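Local coordinates for ribosomal silencing factor RsfS (Chromobacterium violaceum, PDB 2ID1), which probably silences ribosomes by binding protein uL14 of the large subunit, so that the small and large subunits cannot join and translation is repressed, at residues D65-W77 with V80-V94. Residues are numbered along the deposited sequence; the frame is centred on the assembly and turned at random.
Sequences DIVGSEGHESGEW and VDAGDVVVHVMLPAV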
loop_
_atom_site.group_PDB
_atom_site.type_symbol
_atom_site.label_atom_id
_atom_site.label_comp_id
_atom_site.label_asym_id
_atom_site.label_seq_id
_atom_site.Cartn_x
_atom_site.Cartn_y
_atom_site.Cartn_z
ATOM N N ASP A 65 2.636 14.680 7.654
ATOM C CA ASP A 65 1.395 14.991 6.975
ATOM C C ASP A 65 1.256 14.113 5.739
ATOM O O ASP A 65 2.246 13.759 5.099
ATOM C CB ASP A 65 1.399 16.460 6.589
ATOM C CG ASP A 65 2.158 17.308 7.589
ATOM O OD1 ASP A 65 1.906 17.168 8.808
ATOM O OD2 ASP A 65 3.009 18.112 7.157
ATOM N N ILE A 66 0.020 13.754 5.419
ATOM C CA ILE A 66 -0.267 12.913 4.264
ATOM C C ILE A 66 -0.947 13.711 3.156
ATOM O O ILE A 66 -1.979 14.345 3.377
ATOM C CB ILE A 66 -1.196 11.741 4.639
ATOM C CG1 ILE A 66 -2.432 12.282 5.368
ATOM C CG2 ILE A 66 -0.426 10.718 5.466
ATOM C CD1 ILE A 66 -3.555 11.278 5.616
ATOM N N VAL A 67 -0.369 13.663 1.960
ATOM C CA VAL A 67 -0.911 14.372 0.812
ATOM C C VAL A 67 -2.387 14.060 0.596
ATOM O O VAL A 67 -3.129 14.868 0.038
ATOM C CB VAL A 67 -0.132 14.012 -0.467
ATOM C CG1 VAL A 67 -0.739 14.720 -1.668
ATOM C CG2 VAL A 67 1.332 14.393 -0.304
ATOM N N GLY A 68 -2.809 12.881 1.033
ATOM C CA GLY A 68 -4.200 12.507 0.873
ATOM C C GLY A 68 -4.398 11.046 0.515
ATOM O O GLY A 68 -3.482 10.394 0.032
ATOM N N SER A 69 -5.597 10.535 0.759
ATOM C CA SER A 69 -5.915 9.154 0.454
ATOM C C SER A 69 -6.903 9.101 -0.698
ATOM O O SER A 69 -7.442 10.127 -1.114
ATOM C CB SER A 69 -6.527 8.452 1.671
ATOM O OG SER A 69 -7.910 8.193 1.471
ATOM N N GLU A 70 -7.148 7.896 -1.200
ATOM C CA GLU A 70 -8.070 7.704 -2.310
ATOM C C GLU A 70 -8.539 6.265 -2.307
ATOM O O GLU A 70 -7.762 5.349 -2.054
ATOM C CB GLU A 70 -7.368 8.014 -3.629
ATOM C CG GLU A 70 -8.292 8.075 -4.839
ATOM C CD GLU A 70 -7.522 8.225 -6.150
ATOM O OE1 GLU A 70 -6.572 9.044 -6.194
ATOM O OE2 GLU A 70 -7.869 7.529 -7.133
ATOM N N GLY A 71 -9.817 6.070 -2.588
ATOM C CA GLY A 71 -10.358 4.724 -2.609
ATOM C C GLY A 71 -10.564 4.142 -1.226
ATOM O O GLY A 71 -10.774 2.935 -1.088
ATOM N N HIS A 72 -10.514 4.992 -0.203
ATOM C CA HIS A 72 -10.696 4.524 1.157
ATOM C C HIS A 72 -12.134 4.066 1.404
ATOM O O HIS A 72 -12.437 3.422 2.412
ATOM C CB HIS A 72 -10.352 5.625 2.158
ATOM C CG HIS A 72 -10.171 5.116 3.553
ATOM N ND1 HIS A 72 -8.949 4.706 4.040
ATOM C CD2 HIS A 72 -11.074 4.845 4.528
ATOM C CE1 HIS A 72 -9.106 4.200 5.252
ATOM N NE2 HIS A 72 -10.387 4.271 5.571
ATOM N N GLU A 73 -13.018 4.388 0.471
ATOM C CA GLU A 73 -14.429 4.055 0.582
ATOM C C GLU A 73 -14.756 2.592 0.326
ATOM O O GLU A 73 -15.125 1.867 1.247
ATOM C CB GLU A 73 -15.207 4.952 -0.374
ATOM C CG GLU A 73 -14.504 5.119 -1.743
ATOM C CD GLU A 73 -13.804 6.476 -1.944
ATOM O OE1 GLU A 73 -13.541 7.205 -0.953
ATOM O OE2 GLU A 73 -13.508 6.800 -3.115
ATOM N N SER A 74 -14.628 2.158 -0.924
ATOM C CA SER A 74 -14.925 0.774 -1.305
ATOM C C SER A 74 -14.021 -0.241 -0.603
ATOM O O SER A 74 -14.425 -1.382 -0.365
ATOM C CB SER A 74 -14.752 0.605 -2.804
ATOM O OG SER A 74 -13.363 0.566 -3.119
ATOM N N GLY A 75 -12.791 0.171 -0.303
ATOM C CA GLY A 75 -11.858 -0.712 0.376
ATOM C C GLY A 75 -11.325 -1.824 -0.509
ATOM O O GLY A 75 -11.070 -2.941 -0.057
ATOM N N GLU A 76 -11.142 -1.515 -1.782
ATOM C CA GLU A 76 -10.654 -2.512 -2.711
ATOM C C GLU A 76 -9.212 -2.207 -3.080
ATOM O O GLU A 76 -8.368 -3.104 -3.169
ATOM C CB GLU A 76 -11.553 -2.523 -3.941
ATOM C CG GLU A 76 -13.028 -2.506 -3.565
ATOM C CD GLU A 76 -13.926 -2.660 -4.757
ATOM O OE1 GLU A 76 -13.784 -1.854 -5.703
ATOM O OE2 GLU A 76 -14.778 -3.579 -4.753
ATOM N N TRP A 77 -8.938 -0.926 -3.264
ATOM C CA TRP A 77 -7.613 -0.459 -3.616
ATOM C C TRP A 77 -7.483 0.935 -3.046
ATOM O O TRP A 77 -7.921 1.906 -3.661
ATOM C CB TRP A 77 -7.449 -0.429 -5.139
ATOM C CG TRP A 77 -6.184 0.189 -5.609
ATOM C CD1 TRP A 77 -5.206 0.762 -4.845
ATOM C CD2 TRP A 77 -5.765 0.336 -6.964
ATOM N NE1 TRP A 77 -4.202 1.263 -5.640
ATOM C CE2 TRP A 77 -4.512 1.015 -6.950
ATOM C CE3 TRP A 77 -6.317 -0.039 -8.199
ATOM C CZ2 TRP A 77 -3.807 1.330 -8.111
ATOM C CZ3 TRP A 77 -5.616 0.274 -9.366
ATOM C CH2 TRP A 77 -4.368 0.953 -9.310
ATOM N N VAL A 80 -2.550 5.508 -0.029
ATOM C CA VAL A 80 -2.199 6.551 0.923
ATOM C C VAL A 80 -0.952 7.282 0.451
ATOM O O VAL A 80 0.152 6.780 0.602
ATOM C CB VAL A 80 -1.922 5.968 2.300
ATOM C CG1 VAL A 80 -1.309 7.041 3.187
ATOM C CG2 VAL A 80 -3.211 5.446 2.917
ATOM N N ASP A 81 -1.137 8.471 -0.111
ATOM C CA ASP A 81 -0.036 9.275 -0.629
ATOM C C ASP A 81 0.711 10.044 0.460
ATOM O O ASP A 81 0.170 10.987 1.048
ATOM C CB ASP A 81 -0.584 10.260 -1.658
ATOM C CG ASP A 81 0.499 11.073 -2.316
ATOM O OD1 ASP A 81 0.160 12.044 -3.038
ATOM O OD2 ASP A 81 1.689 10.739 -2.118
ATOM N N ALA A 82 1.962 9.663 0.713
ATOM C CA ALA A 82 2.754 10.341 1.742
ATOM C C ALA A 82 3.972 11.090 1.202
ATOM O O ALA A 82 5.060 11.014 1.783
ATOM C CB ALA A 82 3.193 9.341 2.809
ATOM N N GLY A 83 3.784 11.806 0.094
ATOM C CA GLY A 83 4.879 12.568 -0.488
ATOM C C GLY A 83 5.931 11.790 -1.268
ATOM O O GLY A 83 5.722 11.465 -2.436
ATOM N N ASP A 84 7.071 11.508 -0.636
ATOM C CA ASP A 84 8.141 10.774 -1.296
ATOM C C ASP A 84 7.936 9.290 -1.112
ATOM O O ASP A 84 8.654 8.479 -1.695
ATOM C CB ASP A 84 9.495 11.182 -0.735
ATOM C CG ASP A 84 9.582 12.673 -0.483
ATOM O OD1 ASP A 84 9.173 13.107 0.624
ATOM O OD2 ASP A 84 10.032 13.412 -1.393
ATOM N N VAL A 85 6.965 8.938 -0.278
ATOM C CA VAL A 85 6.630 7.546 -0.040
ATOM C C VAL A 85 5.127 7.406 -0.111
ATOM O O VAL A 85 4.388 8.244 0.401
ATOM C CB VAL A 85 7.105 7.057 1.342
ATOM C CG1 VAL A 85 6.349 5.799 1.733
ATOM C CG2 VAL A 85 8.586 6.753 1.300
ATOM N N VAL A 86 4.676 6.338 -0.749
ATOM C CA VAL A 86 3.250 6.101 -0.880
ATOM C C VAL A 86 2.937 4.638 -0.613
ATOM O O VAL A 86 3.689 3.762 -1.032
ATOM C CB VAL A 86 2.768 6.498 -2.285
ATOM C CG1 VAL A 86 3.555 5.744 -3.333
ATOM C CG2 VAL A 86 1.285 6.223 -2.412
ATOM N N VAL A 87 1.832 4.387 0.091
ATOM C CA VAL A 87 1.409 3.023 0.439
ATOM C C VAL A 87 0.161 2.592 -0.314
ATOM O O VAL A 87 -0.805 3.349 -0.411
ATOM C CB VAL A 87 1.082 2.874 1.948
ATOM C CG1 VAL A 87 0.605 1.463 2.236
ATOM C CG2 VAL A 87 2.300 3.192 2.788
ATOM N N HIS A 88 0.206 1.369 -0.836
ATOM C CA HIS A 88 -0.906 0.765 -1.552
ATOM C C HIS A 88 -1.432 -0.424 -0.761
ATOM O O HIS A 88 -0.701 -1.387 -0.513
ATOM C CB HIS A 88 -0.487 0.257 -2.921
ATOM C CG HIS A 88 -0.383 1.322 -3.959
ATOM N ND1 HIS A 88 0.713 2.144 -4.073
ATOM C CD2 HIS A 88 -1.242 1.699 -4.935
ATOM C CE1 HIS A 88 0.529 2.982 -5.078
ATOM N NE2 HIS A 88 -0.651 2.733 -5.617
ATOM N N VAL A 89 -2.699 -0.348 -0.358
ATOM C CA VAL A 89 -3.347 -1.429 0.372
ATOM C C VAL A 89 -4.456 -1.892 -0.553
ATOM O O VAL A 89 -5.317 -1.097 -0.931
ATOM C CB VAL A 89 -3.941 -0.931 1.678
ATOM C CG1 VAL A 89 -4.515 -2.087 2.454
ATOM C CG2 VAL A 89 -2.878 -0.222 2.481
HETATM N N MSE A 90 -4.431 -3.163 -0.941
HETATM C CA MSE A 90 -5.448 -3.662 -1.855
HETATM C C MSE A 90 -5.842 -5.124 -1.650
HETATM O O MSE A 90 -5.093 -5.906 -1.070
HETATM C CB MSE A 90 -4.979 -3.422 -3.283
HETATM C CG MSE A 90 -3.501 -3.714 -3.513
HETATM SE SE MSE A 90 -2.832 -3.122 -5.277
HETATM C CE MSE A 90 -1.151 -2.333 -4.696
ATOM N N LEU A 91 -7.044 -5.482 -2.094
ATOM C CA LEU A 91 -7.528 -6.857 -1.976
ATOM C C LEU A 91 -6.700 -7.774 -2.857
ATOM O O LEU A 91 -6.265 -7.381 -3.940
ATOM C CB LEU A 91 -8.966 -6.943 -2.427
ATOM C CG LEU A 91 -9.997 -6.365 -1.476
ATOM C CD1 LEU A 91 -11.253 -6.032 -2.246
ATOM C CD2 LEU A 91 -10.275 -7.364 -0.379
ATOM N N PRO A 92 -6.516 -9.030 -2.432
ATOM C CA PRO A 92 -5.727 -10.014 -3.185
ATOM C C PRO A 92 -6.064 -10.076 -4.680
ATOM O O PRO A 92 -5.164 -10.012 -5.533
ATOM C CB PRO A 92 -6.027 -11.325 -2.460
ATOM C CG PRO A 92 -7.409 -11.099 -1.915
ATOM C CD PRO A 92 -7.319 -9.696 -1.394
ATOM N N ALA A 93 -7.359 -10.200 -4.993
ATOM C CA ALA A 93 -7.829 -10.252 -6.386
ATOM C C ALA A 93 -7.515 -8.944 -7.113
ATOM O O ALA A 93 -7.249 -8.944 -8.313
ATOM C CB ALA A 93 -9.333 -10.522 -6.427
ATOM N N VAL A 94 -7.552 -7.834 -6.381
ATOM C CA VAL A 94 -7.259 -6.546 -6.971
ATOM C C VAL A 94 -5.769 -6.416 -7.235
ATOM O O VAL A 94 -5.357 -6.069 -8.345
ATOM C CB VAL A 94 -7.718 -5.395 -6.073
ATOM C CG1 VAL A 94 -7.375 -4.054 -6.722
ATOM C CG2 VAL A 94 -9.214 -5.498 -5.850
HETATM O O HOH W 1 -3.296 11.761 -3.019
#
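Trp77 lays one face of its indole beneath the selenium of selenomethionine Met90, a Met-aromatic contact with SE 4.5 Å from the centroid of the five-membered ring, nearly along its normal. The two residues are a non-hydrogen-bonded antiparallel pair, so both side chains leave the same sheet face, and the long, flexible chain of methionine can reach over the flat indole. With CG anti to the backbone N (chi1 173°), the indole runs alongside His88, their rings rim to rim, while Val94 CG1 packs against Trp77 CB. Glu76 O accepts a hydrogen bond from Leu91 N (2.9 Å), tying the loop's end to the N-cap residue of helix 92-98. At the other end a classic beta bulge sets Val67 and Gly68 against Asp81: Asp81 N donates to Gly68 O at 3.0 Å, and Val67 N makes a weak hydrogen bond to Asp81 O. Gly68 has backbone angles that would jam a CB against Val67 O. Asp81 OD2 accepts a hydrogen bond from Gly83 N, above the carboxylate plane, an Asx turn leading into the type II' hairpin turn. Loop 65-76 comes from helix 45-61, which Ile66 and His72 touch, and runs along outermost strand 77-82 before entering it; strand 36-41 flanks 85-90.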